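Local structure of guanosine-3',5'-bis(diphosphate) 3'-pyrophosphohydrolase MESH1 (3NQW) at residues R25-Q29 with N134-G138; H36-V40 with A122-N127; I43-A48 with N162-K168; A58-D63 with I119-D123. The protein hydrolyses the starvation alarmone ppGpp to GDP and diphosphate with the help of manganese, and takes part in the starvation response of the fruit fly. All blocks are in the same frame, centred on the assembly; numbering follows the deposited sequence.

Followed from the N terminus, the chain illustrates how an all-helical metal site is assembled from distant pieces. Interaction 1 starts in the loop before helix 34-45 and closes its loop at 134-138, just after helix 114-133; interactions 2 and 4 are nested inside it. Interaction 2 sets helix 34-45 against helix 114-133. Interaction 4 brings the end of helix 53-60 to that same helix, shares A122 and D123 with interaction 2, and meets it at the manganese. Interaction 3 starts further along helix 34-45 and closes on helix 163-176, crossing interactions 1 and 2 and enclosing interaction 4. I43 and L44 of interaction 3 also pack on A122.

Interaction 1: R25-Q29 with N134-G138; sequences RKDPQ and NTPTG
The amide of N134 offers one face to D27: the CB of D27 lies over it, 3.6 Å from N134 OD1 and 3.7 Å from N134 CG, so that a methylene covers the flat group broadside. Beside this, P28 turns the rim of its ring to the same asparagine, its CD atom 3.7 Å from N134 CB. The amide is brought there by an N134 chi1 of 61°, which sets CG between the backbone N and the carbonyl carbon and folds the side chain back toward the neighbouring loop. The carboxylate of D27 is engaged within its own loop, where OD2 accepts a hydrogen bond from T31 N and a weak one from E30 N.

P136 supplies the second half of the contact. Its CA-H points at the carbonyl of K26, with P136 CA 3.4 Å from K26 O and an angle of 163° at the hydrogen, a nearly straight if weak interaction. The CB atoms of K26 and P136 lie 4.1 Å apart, while the lysine chain, bent at chi2 and chi4, carries its amino group away. T137 OG1 lies 3.5 Å from D27 O.

K26 is the centre of an inverse gamma turn, with a weak bond from D27 N to R25 O, and this turn joins the loop before helix 34-45 to the loop after helix 114-133, at the periphery of the all-helical HD domain.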
loop_
_atom_site.group_PDB
_atom_site.type_symbol
_atom_site.label_atom_id
_atom_site.label_comp_id
_atom_site.label_asym_id
_atom_site.label_seq_id
_atom_site.Cartn_x
_atom_site.Cartn_y
_atom_site.Cartn_z
ATOM N N ARG A 25 -12.793 0.706 5.316
ATOM C CA ARG A 25 -12.949 0.006 6.587
ATOM C C ARG A 25 -14.132 0.557 7.384
ATOM O O ARG A 25 -14.565 1.691 7.175
ATOM C CB ARG A 25 -11.649 0.088 7.413
ATOM C CG ARG A 25 -10.517 -0.797 6.877
ATOM C CD ARG A 25 -9.235 -0.698 7.709
ATOM N NE ARG A 25 -8.634 0.639 7.663
ATOM C CZ ARG A 25 -7.405 0.931 8.092
ATOM N NH1 ARG A 25 -6.631 -0.019 8.603
ATOM N NH2 ARG A 25 -6.949 2.175 8.010
ATOM N N LYS A 26 -14.663 -0.259 8.287
ATOM C CA LYS A 26 -15.796 0.141 9.103
ATOM C C LYS A 26 -15.356 0.861 10.378
ATOM O O LYS A 26 -15.179 0.252 11.439
ATOM C CB LYS A 26 -16.635 -1.086 9.449
ATOM C CG LYS A 26 -17.203 -1.803 8.231
ATOM C CD LYS A 26 -18.036 -0.844 7.377
ATOM C CE LYS A 26 -18.377 -1.400 5.975
ATOM N NZ LYS A 26 -19.309 -2.568 5.966
ATOM N N ASP A 27 -15.163 2.167 10.259
ATOM C CA ASP A 27 -14.765 2.977 11.399
ATOM C C ASP A 27 -15.366 4.358 11.215
ATOM O O ASP A 27 -15.963 4.644 10.179
ATOM C CB ASP A 27 -13.236 3.049 11.508
ATOM C CG ASP A 27 -12.563 3.407 10.199
ATOM O OD1 ASP A 27 -11.317 3.421 10.165
ATOM O OD2 ASP A 27 -13.264 3.669 9.209
ATOM N N PRO A 28 -15.247 5.230 12.222
ATOM C CA PRO A 28 -15.837 6.555 12.015
ATOM C C PRO A 28 -15.198 7.310 10.847
ATOM O O PRO A 28 -15.888 7.925 10.038
ATOM C CB PRO A 28 -15.622 7.243 13.364
ATOM C CG PRO A 28 -14.381 6.581 13.894
ATOM C CD PRO A 28 -14.601 5.129 13.543
ATOM N N GLN A 29 -13.877 7.225 10.743
ATOM C CA GLN A 29 -13.154 7.918 9.687
ATOM C C GLN A 29 -13.344 7.346 8.278
ATOM O O GLN A 29 -13.116 8.051 7.304
ATOM C CB GLN A 29 -11.666 7.945 10.030
ATOM C CG GLN A 29 -11.362 8.530 11.395
ATOM C CD GLN A 29 -9.873 8.546 11.685
ATOM O OE1 GLN A 29 -9.064 8.912 10.822
ATOM N NE2 GLN A 29 -9.499 8.161 12.906
ATOM N N ASN A 134 -11.809 1.776 17.760
ATOM C CA ASN A 134 -13.055 2.220 17.121
ATOM C C ASN A 134 -14.120 1.112 17.010
ATOM O O ASN A 134 -13.796 -0.068 16.874
ATOM C CB ASN A 134 -12.745 2.781 15.716
ATOM C CG ASN A 134 -12.112 1.735 14.781
ATOM O OD1 ASN A 134 -12.793 0.841 14.261
ATOM N ND2 ASN A 134 -10.800 1.845 14.573
ATOM N N THR A 135 -15.390 1.503 17.068
ATOM C CA THR A 135 -16.498 0.554 16.954
ATOM C C THR A 135 -17.118 0.691 15.567
ATOM O O THR A 135 -17.503 1.785 15.153
ATOM C CB THR A 135 -17.602 0.823 17.997
ATOM O OG1 THR A 135 -17.072 0.660 19.319
ATOM C CG2 THR A 135 -18.769 -0.132 17.792
ATOM N N PRO A 136 -17.241 -0.427 14.842
ATOM C CA PRO A 136 -17.815 -0.413 13.496
ATOM C C PRO A 136 -19.041 0.476 13.375
ATOM O O PRO A 136 -19.819 0.615 14.322
ATOM C CB PRO A 136 -18.118 -1.880 13.242
ATOM C CG PRO A 136 -16.992 -2.550 13.948
ATOM C CD PRO A 136 -16.973 -1.809 15.268
ATOM N N THR A 137 -19.196 1.089 12.203
ATOM C CA THR A 137 -20.319 1.983 11.930
ATOM C C THR A 137 -21.622 1.230 12.170
ATOM O O THR A 137 -21.806 0.117 11.676
ATOM C CB THR A 137 -20.282 2.502 10.463
ATOM O OG1 THR A 137 -18.946 2.903 10.123
ATOM C CG2 THR A 137 -21.213 3.700 10.300
ATOM N N GLY A 138 -22.510 1.840 12.949
ATOM C CA GLY A 138 -23.789 1.226 13.250
ATOM C C GLY A 138 -23.645 -0.201 13.738
ATOM O O GLY A 138 -24.051 -1.139 13.049
#

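Interaction 2: H36-V40 with A122-N127; sequences HVINV and ADKLDN. With MN (manganese (II) ion), chain C.
D123 OD1 is bound to the manganese at 2.3 Å and also sits near the plane of the H36 ring, at its edge, 3.4 Å from H36 CE1. The imidazole reaches the same ion with NE2, over a longer 2.7 Å, because chi1 of 175° places CG opposite the backbone N and extends the ring toward helix 114-133. Over one face of this ring, displaced toward its rim, lies D126 OD2, 3.0 Å from H36 ND1; the angle is too poor for a hydrogen bond, and ring and carboxylate planes are 50° apart. H36 and D123 are the first and last residues of the H...HD...D signature of the HD family, whose middle pair, H62 and D63, comes from another part of the chain. An alanine in place of D126 has no carboxylate to lie over the H36 ring, and the imidazole would probably be less firmly fixed in its rotation. V40 fills the apolar side of the crossing: its CG2 lies in the plane of the H36 ring, at its edge, and 3.6 Å from D123 CA, while its CG1 is 4.0 Å from A122 CB. The axes of the segments 36-40 and 122-127 approach to 9.1 Å, their N-to-C directions 123° apart.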
loop_
_atom_site.group_PDB
_atom_site.type_symbol
_atom_site.label_atom_id
_atom_site.label_comp_id
_atom_site.label_asym_id
_atom_site.label_seq_id
_atom_site.Cartn_x
_atom_site.Cartn_y
_atom_site.Cartn_z
ATOM N N HIS A 36 -5.797 -2.004 5.485
ATOM C CA HIS A 36 -5.932 -3.243 6.252
ATOM C C HIS A 36 -5.036 -4.325 5.649
ATOM O O HIS A 36 -4.149 -4.850 6.324
ATOM C CB HIS A 36 -7.396 -3.707 6.253
ATOM C CG HIS A 36 -7.636 -5.036 6.909
ATOM N ND1 HIS A 36 -6.634 -5.966 7.127
ATOM C CD2 HIS A 36 -8.783 -5.638 7.306
ATOM C CE1 HIS A 36 -7.157 -7.073 7.618
ATOM N NE2 HIS A 36 -8.463 -6.901 7.735
ATOM N N VAL A 37 -5.249 -4.657 4.377
ATOM C CA VAL A 37 -4.435 -5.707 3.783
ATOM C C VAL A 37 -2.957 -5.425 4.014
ATOM O O VAL A 37 -2.206 -6.350 4.317
ATOM C CB VAL A 37 -4.753 -5.919 2.283
ATOM C CG1 VAL A 37 -6.200 -6.365 2.128
ATOM C CG2 VAL A 37 -4.505 -4.637 1.501
ATOM N N ILE A 38 -2.559 -4.152 3.908
ATOM C CA ILE A 38 -1.175 -3.728 4.161
ATOM C C ILE A 38 -0.799 -4.097 5.593
ATOM O O ILE A 38 0.221 -4.753 5.819
ATOM C CB ILE A 38 -0.975 -2.191 4.003
ATOM C CG1 ILE A 38 -1.169 -1.767 2.558
ATOM C CG2 ILE A 38 0.437 -1.781 4.425
ATOM C CD1 ILE A 38 -0.905 -0.272 2.339
ATOM N N ASN A 39 -1.604 -3.698 6.569
ATOM C CA ASN A 39 -1.258 -4.056 7.936
ATOM C C ASN A 39 -0.980 -5.560 8.074
ATOM O O ASN A 39 0.037 -5.951 8.655
ATOM C CB ASN A 39 -2.359 -3.625 8.926
ATOM C CG ASN A 39 -2.422 -2.109 9.118
ATOM O OD1 ASN A 39 -3.213 -1.600 9.911
ATOM N ND2 ASN A 39 -1.586 -1.385 8.386
ATOM N N VAL A 40 -1.872 -6.397 7.538
ATOM C CA VAL A 40 -1.689 -7.856 7.618
ATOM C C VAL A 40 -0.327 -8.289 7.024
ATOM O O VAL A 40 0.378 -9.110 7.615
ATOM C CB VAL A 40 -2.866 -8.643 6.919
ATOM C CG1 VAL A 40 -2.571 -10.156 6.890
ATOM C CG2 VAL A 40 -4.164 -8.398 7.682
ATOM N N ALA A 122 -2.456 -13.137 11.626
ATOM C CA ALA A 122 -2.213 -11.716 11.445
ATOM C C ALA A 122 -3.501 -10.982 11.064
ATOM O O ALA A 122 -3.781 -9.906 11.594
ATOM C CB ALA A 122 -1.148 -11.499 10.390
ATOM N N ASP A 123 -4.279 -11.569 10.155
ATOM C CA ASP A 123 -5.564 -11.019 9.686
ATOM C C ASP A 123 -6.425 -10.723 10.902
ATOM O O ASP A 123 -7.051 -9.666 11.012
ATOM C CB ASP A 123 -6.254 -12.065 8.804
ATOM C CG ASP A 123 -7.461 -11.525 8.039
ATOM O OD1 ASP A 123 -7.796 -10.326 8.114
ATOM O OD2 ASP A 123 -8.084 -12.336 7.336
ATOM N N LYS A 124 -6.441 -11.683 11.819
ATOM C CA LYS A 124 -7.198 -11.528 13.046
ATOM C C LYS A 124 -6.563 -10.439 13.907
ATOM O O LYS A 124 -7.235 -9.481 14.283
ATOM C CB LYS A 124 -7.256 -12.842 13.827
ATOM C CG LYS A 124 -8.081 -13.938 13.150
ATOM C CD LYS A 124 -9.547 -13.540 12.955
ATOM C CE LYS A 124 -10.285 -14.640 12.211
ATOM N NZ LYS A 124 -9.562 -14.955 10.931
ATOM N N LEU A 125 -5.273 -10.567 14.203
ATOM C CA LEU A 125 -4.604 -9.567 15.027
ATOM C C LEU A 125 -4.954 -8.151 14.591
ATOM O O LEU A 125 -5.435 -7.356 15.399
ATOM C CB LEU A 125 -3.087 -9.753 14.986
ATOM C CG LEU A 125 -2.256 -8.831 15.889
ATOM C CD1 LEU A 125 -2.779 -8.825 17.314
ATOM C CD2 LEU A 125 -0.806 -9.312 15.856
ATOM N N ASP A 126 -4.727 -7.840 13.317
ATOM C CA ASP A 126 -5.027 -6.509 12.810
ATOM C C ASP A 126 -6.470 -6.095 13.101
ATOM O O ASP A 126 -6.716 -5.076 13.745
ATOM C CB ASP A 126 -4.765 -6.417 11.303
ATOM C CG ASP A 126 -5.105 -5.045 10.741
ATOM O OD1 ASP A 126 -4.464 -4.049 11.147
ATOM O OD2 ASP A 126 -6.023 -4.959 9.897
ATOM N N ASN A 127 -7.428 -6.881 12.629
ATOM C CA ASN A 127 -8.826 -6.551 12.857
ATOM C C ASN A 127 -9.107 -6.295 14.325
ATOM O O ASN A 127 -9.689 -5.274 14.675
ATOM C CB ASN A 127 -9.725 -7.673 12.343
ATOM C CG ASN A 127 -9.755 -7.748 10.836
ATOM O OD1 ASN A 127 -9.861 -8.834 10.260
ATOM N ND2 ASN A 127 -9.675 -6.590 10.181
HETATM MN MN MN C . -8.805 -9.199 6.339
#

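Interaction 3: I43-A48 with N162-K168; sequences ILSVEA and NANLELK
The N-terminal cap of helix 163-176 is where it meets the end of helix 34-45: N162, the N-cap residue, rests its amide on A48, with ND2 3.6 Å from A48 CB. The same side chain closes the helix start. Its OD1 accepts a bond from L165 N at 2.8 Å, with an N-H...O angle of 160° and the donor tilted 18° from the carbonyl plane, and a weak one from N164 N. An alanine at N162 would probably leave these two amides without their acceptor and open a gap beside A48. L165, in the first turn of the helix, divides its branches among three neighbours. Its CD2 touches I43 CG2 at 3.5 Å, its CD1 touches L44 CD2 at 3.7 Å with the side chains crossing at about a right angle, and its CG backs onto A48 CB. Further along the helix, K168 NZ donates to E47 OE1 at 2.9 Å in a salt bridge that uses the anti lone pair. E47 OE1 also forms a salt bridge with R129, so this oxygen ties the end of segment 43-48 to both helix 163-176 and helix 114-133. The contact is a worked case of an asparagine N-cap whose first turn buries a leucine.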
loop_
_atom_site.group_PDB
_atom_site.type_symbol
_atom_site.label_atom_id
_atom_site.label_comp_id
_atom_site.label_asym_id
_atom_site.label_seq_id
_atom_site.Cartn_x
_atom_site.Cartn_y
_atom_site.Cartn_z
ATOM N N ILE A 43 2.326 -6.885 9.429
ATOM C CA ILE A 43 2.287 -7.585 10.722
ATOM C C ILE A 43 3.213 -8.800 10.666
ATOM O O ILE A 43 3.868 -9.130 11.649
ATOM C CB ILE A 43 0.850 -8.146 11.101
ATOM C CG1 ILE A 43 -0.090 -7.048 11.602
ATOM C CG2 ILE A 43 0.975 -9.189 12.201
ATOM C CD1 ILE A 43 -1.501 -7.552 11.856
ATOM N N LEU A 44 3.250 -9.471 9.518
ATOM C CA LEU A 44 4.073 -10.665 9.371
ATOM C C LEU A 44 5.508 -10.309 9.175
ATOM O O LEU A 44 6.403 -10.997 9.660
ATOM C CB LEU A 44 3.615 -11.492 8.177
ATOM C CG LEU A 44 2.145 -11.934 8.191
ATOM C CD1 LEU A 44 1.859 -12.723 6.928
ATOM C CD2 LEU A 44 1.856 -12.774 9.429
ATOM N N SER A 45 5.734 -9.224 8.452
ATOM C CA SER A 45 7.092 -8.809 8.191
ATOM C C SER A 45 7.799 -8.282 9.433
ATOM O O SER A 45 8.823 -8.834 9.833
ATOM C CB SER A 45 7.124 -7.768 7.090
ATOM O OG SER A 45 8.418 -7.739 6.515
ATOM N N VAL A 46 7.255 -7.225 10.037
ATOM C CA VAL A 46 7.854 -6.627 11.228
ATOM C C VAL A 46 7.773 -7.610 12.384
ATOM O O VAL A 46 8.784 -8.159 12.838
ATOM C CB VAL A 46 7.140 -5.301 11.603
ATOM C CG1 VAL A 46 7.812 -4.639 12.814
ATOM C CG2 VAL A 46 7.158 -4.371 10.409
ATOM N N GLU A 47 6.561 -7.845 12.856
ATOM C CA GLU A 47 6.332 -8.784 13.935
ATOM C C GLU A 47 6.285 -10.102 13.195
ATOM O O GLU A 47 5.964 -10.123 12.006
ATOM C CB GLU A 47 4.999 -8.451 14.564
ATOM C CG GLU A 47 4.865 -6.966 14.718
ATOM C CD GLU A 47 3.451 -6.527 14.879
ATOM O OE1 GLU A 47 2.906 -6.745 15.983
ATOM O OE2 GLU A 47 2.886 -5.971 13.895
ATOM N N ALA A 48 6.626 -11.193 13.867
ATOM C CA ALA A 48 6.620 -12.505 13.217
ATOM C C ALA A 48 7.814 -12.679 12.248
ATOM O O ALA A 48 8.102 -13.791 11.807
ATOM C CB ALA A 48 5.293 -12.706 12.466
ATOM N N ASN A 162 2.576 -19.150 15.096
ATOM C CA ASN A 162 3.555 -18.128 15.475
ATOM C C ASN A 162 3.453 -17.781 16.956
ATOM O O ASN A 162 2.467 -17.208 17.414
ATOM C CB ASN A 162 3.368 -16.871 14.605
ATOM C CG ASN A 162 4.595 -15.969 14.588
ATOM O OD1 ASN A 162 4.784 -15.138 15.472
ATOM N ND2 ASN A 162 5.437 -16.142 13.583
ATOM N N ALA A 163 4.482 -18.153 17.704
ATOM C CA ALA A 163 4.516 -17.892 19.137
ATOM C C ALA A 163 4.489 -16.398 19.417
ATOM O O ALA A 163 4.124 -15.969 20.509
ATOM C CB ALA A 163 5.769 -18.509 19.752
ATOM N N ASN A 164 4.885 -15.598 18.439
ATOM C CA ASN A 164 4.890 -14.169 18.659
ATOM C C ASN A 164 3.537 -13.533 18.383
ATOM O O ASN A 164 3.023 -12.775 19.201
ATOM C CB ASN A 164 5.963 -13.508 17.811
ATOM C CG ASN A 164 6.173 -12.066 18.190
ATOM O OD1 ASN A 164 5.814 -11.651 19.299
ATOM N ND2 ASN A 164 6.760 -11.287 17.283
ATOM N N LEU A 165 2.962 -13.838 17.226
ATOM C CA LEU A 165 1.664 -13.298 16.868
ATOM C C LEU A 165 0.645 -13.765 17.892
ATOM O O LEU A 165 -0.123 -12.967 18.420
ATOM C CB LEU A 165 1.261 -13.774 15.471
ATOM C CG LEU A 165 2.112 -13.300 14.277
ATOM C CD1 LEU A 165 1.537 -13.850 12.965
ATOM C CD2 LEU A 165 2.127 -11.785 14.239
ATOM N N GLU A 166 0.641 -15.065 18.175
ATOM C CA GLU A 166 -0.293 -15.643 19.143
ATOM C C GLU A 166 -0.119 -15.060 20.525
ATOM O O GLU A 166 -1.071 -14.973 21.302
ATOM C CB GLU A 166 -0.090 -17.147 19.222
ATOM C CG GLU A 166 -0.503 -17.874 17.980
ATOM C CD GLU A 166 0.239 -19.180 17.823
ATOM O OE1 GLU A 166 0.592 -19.509 16.667
ATOM O OE2 GLU A 166 0.464 -19.874 18.850
ATOM N N LEU A 167 1.108 -14.678 20.837
ATOM C CA LEU A 167 1.402 -14.092 22.134
ATOM C C LEU A 167 0.675 -12.747 22.196
ATOM O O LEU A 167 0.043 -12.423 23.194
ATOM C CB LEU A 167 2.916 -13.916 22.267
ATOM C CG LEU A 167 3.593 -14.455 23.524
ATOM C CD1 LEU A 167 5.084 -14.665 23.284
ATOM C CD2 LEU A 167 3.343 -13.486 24.675
ATOM N N LYS A 168 0.764 -11.976 21.116
ATOM C CA LYS A 168 0.105 -10.686 21.047
ATOM C C LYS A 168 -1.400 -10.900 21.005
ATOM O O LYS A 168 -2.154 -10.186 21.662
ATOM C CB LYS A 168 0.577 -9.927 19.815
ATOM C CG LYS A 168 2.054 -9.626 19.870
ATOM C CD LYS A 168 2.668 -9.588 18.497
ATOM C CE LYS A 168 4.060 -8.995 18.541
ATOM N NZ LYS A 168 4.056 -7.507 18.571
#

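Interaction 4: A58-D63 with I119-D123; sequences AALLHD and IKLAD. With MN (manganese (II) ion), chain C.
A chi1 of 82° sets CG of H62 between its backbone N and carbonyl carbon and swings the imidazole toward helix 114-133, while a chi1 of -169° in D123 stretches the carboxylate out to meet it. The two flat groups stand almost perpendicular, 86° apart, with D123 OD1 in the plane of the H62 ring, at its edge, 3.0 Å from H62 CE1. One face of the same ring carries D63: the carboxylate carbon, CG, lies 3.6 Å above the plane, displaced toward the rim. D63 OD2 binds the manganese at 2.2 Å and is also hydrogen-bonded to the hydroxyl of Y33, so two partners hold that oxygen. D63 OD2 and D123 OD1 are 4.5 Å apart, and the cation between them would be expected to offset the repulsion of the two carboxylates.

H62 and D63 are the adjacent His-Asp pair that gives the HD family its name. H62 is a recognised manganese ligand, but here its ring turns CE1 rather than a nitrogen to the ion, NE2 standing 3.2 Å from the manganese, so coordination is not seen and the ring's placement is doubtful. Close by D63 lies D67, inferred to be a nucleophile.

The pair follows one residue after helix 53-60: L61 is the first to leave helical geometry, and D63 stands just before helix 64-67. On helix 114-133, I119 packs one turn before D123. Its CG2 branch touches H62 CB at 3.8 Å, whereas the other branch runs along the alanines, CG1 4.2 Å from A59 CB and CD1 beside A58 CB.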
loop_
_atom_site.group_PDB
_atom_site.type_symbol
_atom_site.label_atom_id
_atom_site.label_comp_id
_atom_site.label_asym_id
_atom_site.label_seq_id
_atom_site.Cartn_x
_atom_site.Cartn_y
_atom_site.Cartn_z
ATOM N N ALA A 58 0.636 -12.990 -0.658
ATOM C CA ALA A 58 -0.621 -13.657 -0.363
ATOM C C ALA A 58 -1.427 -12.823 0.645
ATOM O O ALA A 58 -2.645 -12.682 0.517
ATOM C CB ALA A 58 -0.355 -15.069 0.186
ATOM N N ALA A 59 -0.738 -12.262 1.642
ATOM C CA ALA A 59 -1.373 -11.433 2.678
ATOM C C ALA A 59 -1.918 -10.135 2.084
ATOM O O ALA A 59 -3.002 -9.688 2.450
ATOM C CB ALA A 59 -0.375 -11.112 3.784
ATOM N N LEU A 60 -1.168 -9.528 1.175
ATOM C CA LEU A 60 -1.634 -8.304 0.539
ATOM C C LEU A 60 -2.937 -8.586 -0.230
ATOM O O LEU A 60 -3.796 -7.709 -0.390
ATOM C CB LEU A 60 -0.563 -7.754 -0.417
ATOM C CG LEU A 60 0.588 -6.974 0.236
ATOM C CD1 LEU A 60 1.617 -6.556 -0.791
ATOM C CD2 LEU A 60 0.028 -5.757 0.937
ATOM N N LEU A 61 -3.078 -9.842 -0.655
ATOM C CA LEU A 61 -4.212 -10.322 -1.444
ATOM C C LEU A 61 -5.195 -11.231 -0.711
ATOM O O LEU A 61 -6.064 -11.844 -1.335
ATOM C CB LEU A 61 -3.684 -11.079 -2.657
ATOM C CG LEU A 61 -2.733 -10.349 -3.602
ATOM C CD1 LEU A 61 -2.403 -11.271 -4.739
ATOM C CD2 LEU A 61 -3.360 -9.058 -4.123
ATOM N N HIS A 62 -5.058 -11.318 0.605
ATOM C CA HIS A 62 -5.922 -12.156 1.417
ATOM C C HIS A 62 -7.395 -11.734 1.452
ATOM O O HIS A 62 -8.216 -12.453 2.009
ATOM C CB HIS A 62 -5.389 -12.206 2.841
ATOM C CG HIS A 62 -5.777 -11.030 3.671
ATOM N ND1 HIS A 62 -6.516 -11.153 4.831
ATOM C CD2 HIS A 62 -5.507 -9.713 3.539
ATOM C CE1 HIS A 62 -6.679 -9.966 5.374
ATOM N NE2 HIS A 62 -6.074 -9.069 4.608
ATOM N N ASP A 63 -7.743 -10.579 0.891
ATOM C CA ASP A 63 -9.147 -10.157 0.889
ATOM C C ASP A 63 -9.672 -9.826 -0.512
ATOM O O ASP A 63 -10.872 -9.685 -0.685
ATOM C CB ASP A 63 -9.380 -8.963 1.845
ATOM C CG ASP A 63 -9.606 -9.399 3.317
ATOM O OD1 ASP A 63 -10.128 -10.510 3.570
ATOM O OD2 ASP A 63 -9.284 -8.612 4.235
ATOM N N ILE A 119 -1.134 -16.019 7.897
ATOM C CA ILE A 119 -1.993 -14.955 7.384
ATOM C C ILE A 119 -3.260 -14.877 8.234
ATOM O O ILE A 119 -3.641 -13.809 8.700
ATOM C CB ILE A 119 -2.439 -15.185 5.900
ATOM C CG1 ILE A 119 -1.249 -15.084 4.940
ATOM C CG2 ILE A 119 -3.499 -14.149 5.520
ATOM C CD1 ILE A 119 -0.775 -16.417 4.358
ATOM N N LYS A 120 -3.907 -16.012 8.447
ATOM C CA LYS A 120 -5.126 -16.019 9.219
ATOM C C LYS A 120 -4.968 -15.395 10.586
ATOM O O LYS A 120 -5.858 -14.683 11.042
ATOM C CB LYS A 120 -5.640 -17.441 9.342
ATOM C CG LYS A 120 -6.096 -18.030 8.033
ATOM C CD LYS A 120 -6.787 -19.336 8.319
ATOM C CE LYS A 120 -7.425 -19.936 7.109
ATOM N NZ LYS A 120 -8.355 -20.932 7.644
ATOM N N LEU A 121 -3.842 -15.673 11.237
ATOM C CA LEU A 121 -3.535 -15.116 12.564
ATOM C C LEU A 121 -3.367 -13.592 12.483
ATOM O O LEU A 121 -4.050 -12.852 13.186
ATOM C CB LEU A 121 -2.247 -15.743 13.129
ATOM C CG LEU A 121 -2.294 -17.201 13.599
ATOM C CD1 LEU A 121 -0.910 -17.648 14.043
ATOM C CD2 LEU A 121 -3.282 -17.334 14.737
ATOM N N ALA A 122 -2.456 -13.137 11.626
ATOM C CA ALA A 122 -2.213 -11.716 11.445
ATOM C C ALA A 122 -3.501 -10.982 11.064
ATOM O O ALA A 122 -3.781 -9.906 11.594
ATOM C CB ALA A 122 -1.148 -11.499 10.390
ATOM N N ASP A 123 -4.279 -11.569 10.155
ATOM C CA ASP A 123 -5.564 -11.019 9.686
ATOM C C ASP A 123 -6.425 -10.723 10.902
ATOM O O ASP A 123 -7.051 -9.666 11.012
ATOM C CB ASP A 123 -6.254 -12.065 8.804
ATOM C CG ASP A 123 -7.461 -11.525 8.039
ATOM O OD1 ASP A 123 -7.796 -10.326 8.114
ATOM O OD2 ASP A 123 -8.084 -12.336 7.336
HETATM MN MN MN C . -8.805 -9.199 6.339
#